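Side-chain contact in gdp-l-fucose synthetase (Naegleria fowleri, PDB 6AQZ), which probably makes GDP-L-fucose from a GDP-4-keto-6-deoxymannose intermediate by epimerisation and NADPH-dependent reduction, and is bound here to NADP: residues V275-T278 / I279-F283. Sequence-based numbering, arbitrary orientation.
Sequences VAQT and IKDAF
The carboxamide of Gln277 and the carboxylate of Asp281, one helical turn apart, meet with their planes 64° apart. NE2 of Gln277 donates to OD2 of Asp281 over 3.0 Å, an i to i+4 side-chain bond along the helix. The donor comes in on the syn side of the oxygen but 30° out of the carboxylate plane. OD2 itself lies 20° off the amide plane. A bend at chi2 of Gln277 brings the amide alongside the carboxylate. OE1 of Gln277, at the other branch of the amide, lies 3.9 Å from CD of Lys280, whose extended chain runs past it to a hydrogen bond from NZ to the carbonyl oxygen of Gly287. At its edge and in its plane, the Phe283 ring has CG2 of Ile279 as a neighbour. Both segments belong to helix 272-283 of this Rossmann-type epimerase/dehydratase family member, and three i to i+4 backbone bonds cross between them, among them Asp281 N to Gln277 O at 2.8 Å. The helix packs against helices 207-221 and 321-335. Val275 and Ile279 run alongside each other, CG1 of Val275 3.9 Å from CD1 of Ile279. Ile279 and Phe283 both touch Cys215; Ile279 also reaches Leu211, and Phe283 meets Val329 and Leu333. Thr278 turns its hydroxyl back to its own helix, where OG1 is hydrogen-bonded to the carbonyl oxygen of Gln274.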
loop_
_atom_site.group_PDB
_atom_site.type_symbol
_atom_site.label_atom_id
_atom_site.label_comp_id
_atom_site.label_asym_id
_atom_site.label_seq_id
_atom_site.Cartn_x
_atom_site.Cartn_y
_atom_site.Cartn_z
ATOM N N VAL A 275 26.380 7.951 -22.721
ATOM C CA VAL A 275 25.483 6.962 -23.300
ATOM C C VAL A 275 25.137 7.353 -24.731
ATOM O O VAL A 275 25.188 6.534 -25.655
ATOM C CB VAL A 275 24.223 6.829 -22.419
ATOM C CG1 VAL A 275 23.173 5.959 -23.079
ATOM C CG2 VAL A 275 24.596 6.285 -21.033
ATOM N N ALA A 276 24.820 8.632 -24.935
ATOM C CA ALA A 276 24.465 9.124 -26.257
ATOM C C ALA A 276 25.615 8.943 -27.251
ATOM O O ALA A 276 25.383 8.597 -28.416
ATOM C CB ALA A 276 24.042 10.590 -26.151
ATOM N N GLN A 277 26.855 9.211 -26.816
ATOM C CA GLN A 277 28.019 9.028 -27.684
ATOM C C GLN A 277 28.227 7.558 -28.039
ATOM O O GLN A 277 28.516 7.222 -29.196
ATOM C CB GLN A 277 29.273 9.589 -27.019
ATOM C CG GLN A 277 30.506 9.508 -27.882
ATOM C CD GLN A 277 30.382 10.361 -29.128
ATOM O OE1 GLN A 277 29.711 11.387 -29.117
ATOM N NE2 GLN A 277 31.027 9.942 -30.209
ATOM N N THR A 278 28.077 6.670 -27.052
ATOM C CA THR A 278 28.219 5.243 -27.312
ATOM C C THR A 278 27.170 4.774 -28.299
ATOM O O THR A 278 27.452 3.953 -29.179
ATOM C CB THR A 278 28.077 4.464 -26.006
ATOM O OG1 THR A 278 28.875 5.085 -25.004
ATOM C CG2 THR A 278 28.507 3.013 -26.181
ATOM N N ILE A 279 25.947 5.285 -28.156
ATOM C CA ILE A 279 24.884 4.979 -29.099
ATOM C C ILE A 279 25.229 5.545 -30.459
ATOM O O ILE A 279 25.068 4.876 -31.486
ATOM C CB ILE A 279 23.549 5.533 -28.579
ATOM C CG1 ILE A 279 23.100 4.749 -27.336
ATOM C CG2 ILE A 279 22.505 5.546 -29.696
ATOM C CD1 ILE A 279 21.849 5.311 -26.679
ATOM N N LYS A 280 25.734 6.780 -30.480
ATOM C CA LYS A 280 26.133 7.398 -31.733
ATOM C C LYS A 280 27.156 6.525 -32.453
ATOM O O LYS A 280 26.958 6.156 -33.616
ATOM C CB LYS A 280 26.686 8.802 -31.468
ATOM C CG LYS A 280 27.241 9.458 -32.719
ATOM C CD LYS A 280 27.875 10.818 -32.462
ATOM C CE LYS A 280 28.723 11.205 -33.669
ATOM N NZ LYS A 280 28.903 12.669 -33.784
ATOM N N ASP A 281 28.217 6.115 -31.745
ATOM C CA ASP A 281 29.290 5.357 -32.376
ATOM C C ASP A 281 28.939 3.902 -32.637
ATOM O O ASP A 281 29.689 3.234 -33.360
ATOM C CB ASP A 281 30.548 5.390 -31.504
ATOM C CG ASP A 281 31.107 6.774 -31.338
ATOM O OD1 ASP A 281 31.006 7.575 -32.293
ATOM O OD2 ASP A 281 31.650 7.057 -30.249
ATOM N N ALA A 282 27.773 3.426 -32.196
ATOM C CA ALA A 282 27.393 2.043 -32.457
ATOM C C ALA A 282 26.492 1.942 -33.675
ATOM O O ALA A 282 26.497 0.917 -34.362
ATOM C CB ALA A 282 26.670 1.430 -31.251
ATOM N N PHE A 283 25.764 3.011 -33.973
ATOM C CA PHE A 283 25.055 3.139 -35.229
ATOM C C PHE A 283 25.968 3.591 -36.357
ATOM O O PHE A 283 25.561 3.503 -37.521
ATOM C CB PHE A 283 23.918 4.146 -35.073
ATOM C CG PHE A 283 22.642 3.553 -34.570
ATOM C CD1 PHE A 283 21.827 2.817 -35.412
ATOM C CD2 PHE A 283 22.246 3.742 -33.248
ATOM C CE1 PHE A 283 20.636 2.286 -34.948
ATOM C CE2 PHE A 283 21.067 3.208 -32.779
ATOM C CZ PHE A 283 20.260 2.477 -33.629
#